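Local structure of fanconi-associated nuclease 1 homolog (Pseudomonas aeruginosa, 5Y7Q) at residues L198-N203 with H433-A438; G217-E222 with G480-F485; S341-Q346 with Q555-Q560. The protein is a bacterial homolog of Fanconi-associated nuclease 1, a largely helical multidomain protein with a C-terminal VRR-NUC domain, modelled here with bound DNA. All coordinates share one frame; numbering follows the deposited sequence.

Contact 1 of 3, residues L198-N203 with H433-A438; sequences LMYFGN and HPFHSA
His-433 directs its imidazole at the last turn of helix 190-201, where NE2 donates a hydrogen bond of 3.0 Å to Phe-201 O. The donor stands above the carbonyl plane, and the N-H...O angle is 144°. Gly-202, the first residue beyond the helix, leaves helical geometry with positive phi, a conformation glycine adopts easily. Within the type I beta turn 433-436, His-433 ND1 accepts from Phe-435 N (3.2 Å) in the plane of the imidazole. Donor at one nitrogen and acceptor at the other, the ring has its rotation fixed; histidine suits the place because it can do both.

Around it lies the close-packed aromatic part. Phe-201 turns its edge to one face of His-433 in a T-shaped pair, centroids 5.5 Å apart, and His-436 NE2 lies over the opposite face. Tyr-200, its CG trans to the backbone N (chi1 177°), extends toward the turn until CZ is 4.0 Å from His-433 CB, which covers a face of the phenol. Tyr-200 OH reaches the edge of Phe-435, 3.5 Å from CE2.

The looser, solvent side belongs to exposed Pro-434, which adds little more than CD beside the tyrosine hydroxyl. Helices, and Gln-206 of a loop against Phe-201, complete the site: Trp-53 of helix 42-57 meets Tyr-200 edge-to-face, Phe-211 of helix 209-215 does the same to Phe-435, and Leu-198 packs on helix 236-253.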
loop_
_atom_site.group_PDB
_atom_site.type_symbol
_atom_site.label_atom_id
_atom_site.label_comp_id
_atom_site.label_asym_id
_atom_site.label_seq_id
_atom_site.Cartn_x
_atom_site.Cartn_y
_atom_site.Cartn_z
ATOM N N LEU A 198 -14.826 -4.230 -5.969
ATOM C CA LEU A 198 -14.000 -3.174 -6.516
ATOM C C LEU A 198 -14.859 -1.984 -6.924
ATOM O O LEU A 198 -14.443 -0.832 -6.772
ATOM C CB LEU A 198 -13.166 -3.715 -7.676
ATOM C CG LEU A 198 -12.856 -2.683 -8.754
ATOM C CD1 LEU A 198 -11.621 -1.870 -8.384
ATOM C CD2 LEU A 198 -12.730 -3.280 -10.150
ATOM N N MET A 199 -16.081 -2.219 -7.394
ATOM C CA MET A 199 -16.940 -1.066 -7.678
ATOM C C MET A 199 -17.266 -0.272 -6.407
ATOM O O MET A 199 -17.276 0.967 -6.424
ATOM C CB MET A 199 -18.220 -1.507 -8.385
ATOM C CG MET A 199 -18.172 -1.329 -9.878
ATOM S SD MET A 199 -19.673 -1.949 -10.644
ATOM C CE MET A 199 -19.493 -3.667 -10.189
ATOM N N TYR A 200 -17.534 -0.957 -5.294
ATOM C CA TYR A 200 -17.873 -0.226 -4.077
ATOM C C TYR A 200 -16.654 0.484 -3.486
ATOM O O TYR A 200 -16.757 1.640 -3.071
ATOM C CB TYR A 200 -18.500 -1.168 -3.056
ATOM C CG TYR A 200 -18.843 -0.545 -1.704
ATOM C CD1 TYR A 200 -20.052 0.094 -1.507
ATOM C CD2 TYR A 200 -17.970 -0.639 -0.610
ATOM C CE1 TYR A 200 -20.391 0.649 -0.286
ATOM C CE2 TYR A 200 -18.309 -0.089 0.620
ATOM C CZ TYR A 200 -19.530 0.557 0.772
ATOM O OH TYR A 200 -19.900 1.117 1.979
ATOM N N PHE A 201 -15.498 -0.187 -3.431
ATOM C CA PHE A 201 -14.344 0.351 -2.721
ATOM C C PHE A 201 -13.432 1.225 -3.566
ATOM O O PHE A 201 -12.626 1.966 -2.995
ATOM C CB PHE A 201 -13.490 -0.774 -2.141
ATOM C CG PHE A 201 -14.034 -1.356 -0.871
ATOM C CD1 PHE A 201 -14.229 -0.566 0.242
ATOM C CD2 PHE A 201 -14.343 -2.698 -0.786
ATOM C CE1 PHE A 201 -14.739 -1.112 1.422
ATOM C CE2 PHE A 201 -14.838 -3.252 0.395
ATOM C CZ PHE A 201 -15.047 -2.464 1.493
ATOM N N GLY A 202 -13.540 1.176 -4.891
ATOM C CA GLY A 202 -12.541 1.808 -5.735
ATOM C C GLY A 202 -11.194 1.111 -5.793
ATOM O O GLY A 202 -10.243 1.700 -6.307
ATOM N N ASN A 203 -11.093 -0.140 -5.336
ATOM C CA ASN A 203 -9.844 -0.898 -5.278
ATOM C C ASN A 203 -10.175 -2.319 -4.825
ATOM O O ASN A 203 -11.242 -2.568 -4.257
ATOM C CB ASN A 203 -8.835 -0.263 -4.307
ATOM C CG ASN A 203 -9.334 -0.270 -2.859
ATOM O OD1 ASN A 203 -9.223 -1.265 -2.148
ATOM N ND2 ASN A 203 -9.915 0.831 -2.435
ATOM N N HIS A 433 -17.279 6.328 -0.074
ATOM C CA HIS A 433 -17.821 5.340 0.856
ATOM C C HIS A 433 -17.285 5.630 2.262
ATOM O O HIS A 433 -16.404 6.477 2.438
ATOM C CB HIS A 433 -17.472 3.912 0.401
ATOM C CG HIS A 433 -16.015 3.709 0.131
ATOM N ND1 HIS A 433 -15.069 3.668 1.134
ATOM C CD2 HIS A 433 -15.336 3.554 -1.032
ATOM C CE1 HIS A 433 -13.873 3.488 0.600
ATOM N NE2 HIS A 433 -14.011 3.392 -0.711
ATOM N N PRO A 434 -17.791 4.934 3.286
ATOM C CA PRO A 434 -17.434 5.276 4.671
ATOM C C PRO A 434 -16.014 4.939 5.092
ATOM O O PRO A 434 -15.664 5.243 6.236
ATOM C CB PRO A 434 -18.436 4.462 5.499
ATOM C CG PRO A 434 -19.536 4.232 4.623
ATOM C CD PRO A 434 -18.959 4.038 3.266
ATOM N N PHE A 435 -15.264 4.176 4.301
ATOM C CA PHE A 435 -14.020 3.531 4.721
ATOM C C PHE A 435 -12.719 4.139 4.176
ATOM O O PHE A 435 -11.698 3.446 4.185
ATOM C CB PHE A 435 -14.121 2.047 4.406
ATOM C CG PHE A 435 -15.373 1.432 4.960
ATOM C CD1 PHE A 435 -15.461 1.114 6.307
ATOM C CD2 PHE A 435 -16.480 1.247 4.162
ATOM C CE1 PHE A 435 -16.614 0.577 6.833
ATOM C CE2 PHE A 435 -17.638 0.714 4.682
ATOM C CZ PHE A 435 -17.707 0.372 6.021
ATOM N N HIS A 436 -12.733 5.341 3.597
ATOM C CA HIS A 436 -11.490 5.967 3.113
ATOM C C HIS A 436 -10.571 6.423 4.245
ATOM O O HIS A 436 -10.947 7.255 5.077
ATOM C CB HIS A 436 -11.773 7.198 2.256
ATOM C CG HIS A 436 -12.567 6.932 1.021
ATOM N ND1 HIS A 436 -11.983 6.571 -0.171
ATOM C CD2 HIS A 436 -13.892 7.039 0.777
ATOM C CE1 HIS A 436 -12.917 6.434 -1.092
ATOM N NE2 HIS A 436 -14.085 6.711 -0.542
ATOM N N SER A 437 -9.325 5.957 4.228
ATOM C CA SER A 437 -8.366 6.535 5.163
ATOM C C SER A 437 -7.780 7.860 4.656
ATOM O O SER A 437 -7.370 8.682 5.473
ATOM C CB SER A 437 -7.266 5.522 5.482
ATOM O OG SER A 437 -6.297 5.522 4.466
ATOM N N ALA A 438 -7.817 8.107 3.349
ATOM C CA ALA A 438 -7.359 9.306 2.666
ATOM C C ALA A 438 -8.274 9.604 1.492
ATOM O O ALA A 438 -8.940 8.701 0.975
ATOM C CB ALA A 438 -5.934 9.113 2.137
#

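Contact 2 of 3, residues G217-E222 with G480-F485. With nucleotides of chain D.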
loop_
_atom_site.group_PDB
_atom_site.type_symbol
_atom_site.label_atom_id
_atom_site.label_comp_id
_atom_site.label_asym_id
_atom_site.label_seq_id
_atom_site.Cartn_x
_atom_site.Cartn_y
_atom_site.Cartn_z
ATOM N N GLY A 217 -15.190 -0.842 16.161
ATOM C CA GLY A 217 -14.288 0.173 16.661
ATOM C C GLY A 217 -12.834 -0.191 16.580
ATOM O O GLY A 217 -12.011 0.454 17.232
ATOM N N ILE A 218 -12.488 -1.224 15.814
ATOM C CA ILE A 218 -11.083 -1.548 15.595
ATOM C C ILE A 218 -10.490 -0.648 14.521
ATOM O O ILE A 218 -9.331 -0.242 14.607
ATOM C CB ILE A 218 -10.947 -3.037 15.248
ATOM C CG1 ILE A 218 -11.319 -3.875 16.466
ATOM C CG2 ILE A 218 -9.555 -3.348 14.819
ATOM C CD1 ILE A 218 -12.096 -5.126 16.148
ATOM N N TYR A 219 -11.277 -0.320 13.509
ATOM C CA TYR A 219 -10.933 0.657 12.493
ATOM C C TYR A 219 -11.894 1.815 12.665
ATOM O O TYR A 219 -13.106 1.598 12.686
ATOM C CB TYR A 219 -11.104 0.075 11.090
ATOM C CG TYR A 219 -10.150 -1.028 10.692
ATOM C CD1 TYR A 219 -9.075 -1.382 11.496
ATOM C CD2 TYR A 219 -10.319 -1.702 9.477
ATOM C CE1 TYR A 219 -8.201 -2.387 11.109
ATOM C CE2 TYR A 219 -9.454 -2.699 9.078
ATOM C CZ TYR A 219 -8.395 -3.041 9.894
ATOM O OH TYR A 219 -7.526 -4.034 9.493
ATOM N N ARG A 220 -11.384 3.033 12.802
ATOM C CA ARG A 220 -12.260 4.195 12.943
ATOM C C ARG A 220 -11.915 5.184 11.845
ATOM O O ARG A 220 -10.812 5.739 11.833
ATOM C CB ARG A 220 -12.140 4.835 14.322
ATOM C CG ARG A 220 -12.472 3.899 15.478
ATOM C CD ARG A 220 -12.702 4.635 16.791
ATOM N NE ARG A 220 -13.387 5.910 16.597
ATOM C CZ ARG A 220 -12.798 7.088 16.796
ATOM N NH1 ARG A 220 -11.540 7.117 17.207
ATOM N NH2 ARG A 220 -13.458 8.229 16.599
ATOM N N TYR A 221 -12.857 5.406 10.938
ATOM C CA TYR A 221 -12.660 6.254 9.777
ATOM C C TYR A 221 -13.400 7.561 9.957
ATOM O O TYR A 221 -14.457 7.601 10.590
ATOM C CB TYR A 221 -13.160 5.575 8.508
ATOM C CG TYR A 221 -12.394 4.319 8.119
ATOM C CD1 TYR A 221 -12.838 3.048 8.516
ATOM C CD2 TYR A 221 -11.245 4.402 7.334
ATOM C CE1 TYR A 221 -12.149 1.905 8.152
ATOM C CE2 TYR A 221 -10.558 3.276 6.975
ATOM C CZ TYR A 221 -11.018 2.031 7.379
ATOM O OH TYR A 221 -10.314 0.921 7.003
ATOM N N GLU A 222 -12.833 8.633 9.391
ATOM C CA GLU A 222 -13.487 9.936 9.456
ATOM C C GLU A 222 -14.708 9.946 8.554
ATOM O O GLU A 222 -14.690 9.383 7.457
ATOM C CB GLU A 222 -12.528 11.057 9.059
ATOM C CG GLU A 222 -13.181 12.436 8.845
ATOM C CD GLU A 222 -13.615 13.150 10.133
ATOM O OE1 GLU A 222 -14.537 12.678 10.845
ATOM O OE2 GLU A 222 -13.042 14.217 10.423
ATOM N N GLY A 480 -7.391 8.857 16.972
ATOM C CA GLY A 480 -7.607 7.486 16.583
ATOM C C GLY A 480 -8.141 7.297 15.183
ATOM O O GLY A 480 -8.096 6.170 14.666
ATOM N N LEU A 481 -8.666 8.360 14.567
ATOM C CA LEU A 481 -9.220 8.266 13.227
ATOM C C LEU A 481 -8.111 7.955 12.233
ATOM O O LEU A 481 -7.021 8.503 12.320
ATOM C CB LEU A 481 -9.924 9.571 12.848
ATOM C CG LEU A 481 -11.250 9.885 13.545
ATOM C CD1 LEU A 481 -11.904 11.063 12.875
ATOM C CD2 LEU A 481 -12.184 8.703 13.511
ATOM N N GLN A 482 -8.373 7.044 11.301
ATOM C CA GLN A 482 -7.369 6.710 10.296
ATOM C C GLN A 482 -7.181 7.862 9.322
ATOM O O GLN A 482 -8.161 8.437 8.832
ATOM C CB GLN A 482 -7.774 5.450 9.551
ATOM C CG GLN A 482 -8.013 4.323 10.490
ATOM C CD GLN A 482 -7.065 3.205 10.267
ATOM O OE1 GLN A 482 -5.853 3.413 10.168
ATOM N NE2 GLN A 482 -7.603 1.988 10.185
ATOM N N SER A 483 -5.920 8.219 9.073
ATOM C CA SER A 483 -5.560 9.363 8.245
ATOM C C SER A 483 -4.246 9.068 7.549
ATOM O O SER A 483 -3.474 8.208 7.992
ATOM C CB SER A 483 -5.427 10.644 9.075
ATOM O OG SER A 483 -4.225 10.588 9.837
ATOM N N PRO A 484 -3.952 9.761 6.460
ATOM C CA PRO A 484 -2.633 9.564 5.838
ATOM C C PRO A 484 -1.447 10.050 6.682
ATOM O O PRO A 484 -0.398 9.389 6.686
ATOM C CB PRO A 484 -2.766 10.347 4.520
ATOM C CG PRO A 484 -3.834 11.395 4.803
ATOM C CD PRO A 484 -4.791 10.746 5.746
ATOM N N PHE A 485 -1.528 11.225 7.323
ATOM C CA PHE A 485 -0.335 11.829 7.916
ATOM C C PHE A 485 -0.215 11.775 9.443
ATOM O O PHE A 485 0.815 12.219 9.968
ATOM C CB PHE A 485 -0.216 13.286 7.484
ATOM C CG PHE A 485 -0.270 13.472 6.020
ATOM C CD1 PHE A 485 -1.354 14.114 5.430
ATOM C CD2 PHE A 485 0.747 13.007 5.219
ATOM C CE1 PHE A 485 -1.413 14.296 4.067
ATOM C CE2 PHE A 485 0.700 13.188 3.845
ATOM C CZ PHE A 485 -0.390 13.829 3.268
ATOM P P DT D 12 -3.773 -6.133 5.676
ATOM O OP1 DT D 12 -3.127 -7.353 5.133
ATOM O OP2 DT D 12 -5.236 -6.138 5.920
ATOM O "O5'" DT D 12 -3.033 -5.703 7.046
ATOM C "C5'" DT D 12 -3.664 -4.788 7.981
ATOM C "C4'" DT D 12 -2.673 -4.293 9.044
ATOM O "O4'" DT D 12 -2.258 -2.921 8.741
ATOM C "C3'" DT D 12 -3.221 -4.232 10.475
ATOM O "O3'" DT D 12 -2.871 -5.409 11.177
ATOM C "C2'" DT D 12 -2.506 -3.012 11.035
ATOM C "C1'" DT D 12 -2.577 -2.090 9.837
ATOM N N1 DT D 12 -3.943 -1.542 9.590
ATOM C C2 DT D 12 -4.690 -1.006 10.634
ATOM O O2 DT D 12 -4.301 -0.931 11.788
ATOM N N3 DT D 12 -5.923 -0.545 10.266
ATOM C C4 DT D 12 -6.482 -0.568 9.001
ATOM O O4 DT D 12 -7.602 -0.129 8.770
ATOM C C5 DT D 12 -5.657 -1.142 7.979
ATOM C C6 DT D 12 -4.446 -1.585 8.303
ATOM P P DC D 13 -3.045 -5.505 12.775
ATOM O OP1 DC D 13 -1.899 -4.808 13.409
ATOM O OP2 DC D 13 -3.209 -6.955 13.032
ATOM O "O5'" DC D 13 -4.425 -4.713 13.099
ATOM C "C5'" DC D 13 -4.542 -3.865 14.286
ATOM C "C4'" DC D 13 -5.359 -4.528 15.404
ATOM O "O4'" DC D 13 -6.660 -4.838 14.900
ATOM C "C3'" DC D 13 -4.788 -5.838 15.938
ATOM O "O3'" DC D 13 -4.179 -5.658 17.199
ATOM C "C2'" DC D 13 -5.977 -6.796 16.062
ATOM C "C1'" DC D 13 -7.119 -6.084 15.385
ATOM N N1 DC D 13 -7.699 -6.829 14.244
ATOM C C2 DC D 13 -8.838 -7.618 14.440
ATOM O O2 DC D 13 -9.316 -7.702 15.579
ATOM N N3 DC D 13 -9.374 -8.273 13.374
ATOM C C4 DC D 13 -8.817 -8.148 12.170
ATOM N N4 DC D 13 -9.375 -8.790 11.157
ATOM C C5 DC D 13 -7.664 -7.345 11.954
ATOM C C6 DC D 13 -7.146 -6.702 13.007
#
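Arg-220 and Gln-482 join two irregular loops beside the bound DNA, one following helix 209-215 and the other belonging to the VRR-NUC domain. The backbone link is one hydrogen bond, Gln-482 N to Arg-220 O at 2.8 Å, nearly straight at 162°. Leu-481 CA also approaches that oxygen in a CA-H...O contact.

Van der Waals contact centres on Leu-481, whose branches divide the work. CD2 lies over a face of the Arg-220 guanidinium, 3.4 Å from NH2, while CD1 rests against Glu-222, 3.7 Å from OE1. Both polar groups lie against the leucine while their hydrogen bonds go to residues outside the segments: Arg-220 NH1 bonds Phe-479 O, and Glu-222 OE2 accepts from Trp-420 NE1. Gly-480 has positive phi, a conformation glycine accepts readily, and its backbone passes beside the guanidinium.

Contacts with DNA come from both loops. Ile-218 places CG2, the branch trans to its backbone N, 3.3 Å from O4' of DC13 of chain D. In the model, O4 of DT12 of chain D lies over the Tyr-219 ring face, an approach close enough to be doubtful. Gln-482 bends at chi2 (-117°) to bring its amide obliquely beside that phenol, the two planes 62° apart. Its NE2 makes a weak, angularly poor hydrogen bond to the same DT12 O4, with a modelled length of 2.5 Å that is doubtful as well.

Contact 3 of 3, residues S341-Q346 with Q555-Q560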
loop_
_atom_site.group_PDB
_atom_site.type_symbol
_atom_site.label_atom_id
_atom_site.label_comp_id
_atom_site.label_asym_id
_atom_site.label_seq_id
_atom_site.Cartn_x
_atom_site.Cartn_y
_atom_site.Cartn_z
ATOM N N SER A 341 11.649 15.895 -10.306
ATOM C CA SER A 341 11.593 15.981 -8.855
ATOM C C SER A 341 12.970 16.371 -8.350
ATOM O O SER A 341 13.937 16.447 -9.114
ATOM C CB SER A 341 11.159 14.651 -8.243
ATOM O OG SER A 341 12.007 13.602 -8.682
ATOM N N ASP A 342 13.065 16.582 -7.036
ATOM C CA ASP A 342 14.379 16.810 -6.453
ATOM C C ASP A 342 15.182 15.524 -6.430
ATOM O O ASP A 342 16.406 15.556 -6.614
ATOM C CB ASP A 342 14.247 17.405 -5.052
ATOM C CG ASP A 342 13.858 18.883 -5.081
ATOM O OD1 ASP A 342 13.350 19.400 -4.056
ATOM O OD2 ASP A 342 14.059 19.524 -6.142
ATOM N N ALA A 343 14.505 14.385 -6.251
ATOM C CA ALA A 343 15.179 13.092 -6.356
ATOM C C ALA A 343 15.846 12.933 -7.711
ATOM O O ALA A 343 16.957 12.391 -7.815
ATOM C CB ALA A 343 14.190 11.956 -6.122
ATOM N N GLU A 344 15.195 13.422 -8.758
ATOM C CA GLU A 344 15.767 13.265 -10.078
ATOM C C GLU A 344 16.954 14.198 -10.260
ATOM O O GLU A 344 17.971 13.794 -10.828
ATOM C CB GLU A 344 14.689 13.474 -11.141
ATOM C CG GLU A 344 15.188 13.237 -12.551
ATOM C CD GLU A 344 14.106 12.771 -13.508
ATOM O OE1 GLU A 344 13.695 11.581 -13.408
ATOM O OE2 GLU A 344 13.680 13.588 -14.358
ATOM N N ARG A 345 16.868 15.430 -9.743
ATOM C CA ARG A 345 18.029 16.326 -9.777
ATOM C C ARG A 345 19.231 15.675 -9.102
ATOM O O ARG A 345 20.326 15.595 -9.677
ATOM C CB ARG A 345 17.704 17.673 -9.111
ATOM C CG ARG A 345 16.797 18.622 -9.923
ATOM C CD ARG A 345 16.713 20.052 -9.337
ATOM N NE ARG A 345 15.591 20.834 -9.882
ATOM C CZ ARG A 345 15.685 21.715 -10.884
ATOM N NH1 ARG A 345 16.858 21.942 -11.472
ATOM N NH2 ARG A 345 14.604 22.376 -11.302
ATOM N N GLN A 346 19.027 15.155 -7.898
ATOM C CA GLN A 346 20.136 14.577 -7.156
ATOM C C GLN A 346 20.741 13.388 -7.897
ATOM O O GLN A 346 21.974 13.259 -7.959
ATOM C CB GLN A 346 19.666 14.194 -5.753
ATOM C CG GLN A 346 20.628 13.327 -4.979
ATOM C CD GLN A 346 20.005 12.797 -3.714
ATOM O OE1 GLN A 346 18.819 13.005 -3.476
ATOM N NE2 GLN A 346 20.798 12.112 -2.893
ATOM N N GLN A 555 17.028 11.471 2.834
ATOM C CA GLN A 555 17.601 12.080 4.032
ATOM C C GLN A 555 18.511 13.238 3.665
ATOM O O GLN A 555 18.424 14.312 4.265
ATOM C CB GLN A 555 18.370 11.038 4.843
ATOM C CG GLN A 555 17.508 9.898 5.357
ATOM C CD GLN A 555 18.310 8.821 6.051
ATOM O OE1 GLN A 555 19.351 8.376 5.553
ATOM N NE2 GLN A 555 17.838 8.401 7.212
ATOM N N LEU A 556 19.369 13.043 2.653
ATOM C CA LEU A 556 20.290 14.098 2.231
ATOM C C LEU A 556 19.548 15.317 1.719
ATOM O O LEU A 556 19.959 16.454 1.980
ATOM C CB LEU A 556 21.230 13.584 1.146
ATOM C CG LEU A 556 22.595 13.096 1.603
ATOM C CD1 LEU A 556 23.293 12.404 0.446
ATOM C CD2 LEU A 556 23.403 14.274 2.125
ATOM N N ARG A 557 18.474 15.111 0.953
ATOM C CA ARG A 557 17.713 16.268 0.499
ATOM C C ARG A 557 17.097 17.002 1.683
ATOM O O ARG A 557 17.051 18.236 1.700
ATOM C CB ARG A 557 16.650 15.842 -0.509
ATOM C CG ARG A 557 17.189 14.832 -1.504
ATOM C CD ARG A 557 16.299 14.652 -2.737
ATOM N NE ARG A 557 15.603 13.369 -2.761
ATOM C CZ ARG A 557 14.380 13.202 -2.281
ATOM N NH1 ARG A 557 13.750 14.244 -1.748
ATOM N NH2 ARG A 557 13.782 12.013 -2.340
ATOM N N TRP A 558 16.652 16.266 2.701
ATOM C CA TRP A 558 16.077 16.949 3.845
ATOM C C TRP A 558 17.135 17.693 4.653
ATOM O O TRP A 558 16.870 18.781 5.175
ATOM C CB TRP A 558 15.309 15.976 4.728
ATOM C CG TRP A 558 14.124 16.695 5.187
ATOM C CD1 TRP A 558 14.069 17.644 6.176
ATOM C CD2 TRP A 558 12.817 16.632 4.616
ATOM N NE1 TRP A 558 12.789 18.149 6.276
ATOM C CE2 TRP A 558 12.004 17.547 5.328
ATOM C CE3 TRP A 558 12.247 15.880 3.592
ATOM C CZ2 TRP A 558 10.655 17.721 5.041
ATOM C CZ3 TRP A 558 10.918 16.059 3.310
ATOM C CH2 TRP A 558 10.132 16.972 4.030
ATOM N N LEU A 559 18.340 17.141 4.754
ATOM C CA LEU A 559 19.431 17.867 5.385
ATOM C C LEU A 559 19.768 19.133 4.613
ATOM O O LEU A 559 19.991 20.191 5.208
ATOM C CB LEU A 559 20.654 16.974 5.485
ATOM C CG LEU A 559 20.550 15.885 6.526
ATOM C CD1 LEU A 559 21.961 15.476 6.863
ATOM C CD2 LEU A 559 19.846 16.432 7.724
ATOM N N GLN A 560 19.837 19.036 3.286
ATOM C CA GLN A 560 20.088 20.216 2.472
ATOM C C GLN A 560 19.007 21.259 2.707
ATOM O O GLN A 560 19.296 22.440 2.930
ATOM C CB GLN A 560 20.164 19.821 0.996
ATOM C CG GLN A 560 20.561 20.954 0.050
ATOM C CD GLN A 560 20.377 20.590 -1.427
ATOM O OE1 GLN A 560 20.260 19.413 -1.781
ATOM N NE2 GLN A 560 20.344 21.605 -2.291
#
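Arg-557 of helix 553-564 lays its side chain against Ala-343 and Gln-346 in the first turns of helix 342-358. The two short helical segments run nearly perpendicular, at 100°, and their axes are 10.9 Å apart at closest, a spacing spanned mainly by the long side chains of Arg-557 and Gln-346.

Helix 342-358 starts at Ser-341, the N-cap, whose OG accepts from Glu-344 N (3.2 Å); a short hydroxyl side chain is well suited to satisfying an amide of the first turn. Asp-342 follows, pointing toward the other helix, with its CB 4.1 Å from Arg-557 CD. Its carboxylate does not pair with that arginine, Asp-342 OD1 lying 5.7 Å from Arg-557 NH1, and has instead a long, weak ion pair with Arg-514. Ala-343 is small enough to let the guanidinium settle over the helix: its N lies above one guanidinium face toward the rim, and its CB is 3.8 Å from Arg-557 NH2. The bend of the arginine at chi3 (-109°) turns its flat end into this position. Glu-344 faces away and forms a salt bridge with Arg-312. Gln-346 then reaches across with an extended chain, its CG trans to the backbone N (chi1 168°). Its OE1 lies at the guanidinium edge, 3.1 Å from Arg-557 CD and 3.3 Å from NE, the two planes being strongly inclined, while NE2 comes within 4.2 Å of Leu-556 CD1.

Placing an arginine by the positive end of a helix dipole is probably a little unfavourable, and the nearby Asp-342 charge and Gln-346 carbonyl may partly offset it. With 206 Å² buried and no clear bond between the segments, the chemistry implies a light surface contact, made largely by the stem and flat end of one arginine.

How the contacts relate
From the N terminus, the chain supplies 198-203, 217-222 and 341-346 before any contact closes. Then 433-438 closes contact 1, 480-485 closes contact 2 and 555-560 closes contact 3, over loops of 229, 257 and 208 residues. Every pair of loops therefore crosses, and none nests. Contacts 1 and 2 are neighbours in space, with centres 14 Å apart, and they touch: Tyr-221 packs on the backbone of 434-436, Ser-437 on Pro-484. Together they join helix 190-201 and the loop after helix 209-215 to the loops after helices 420-423 and 467-478. Contact 3 stands apart, its centre about 33 Å from contact 1's and 31 Å from contact 2's, and ties helix 342-358 to the VRR-NUC helix 553-564.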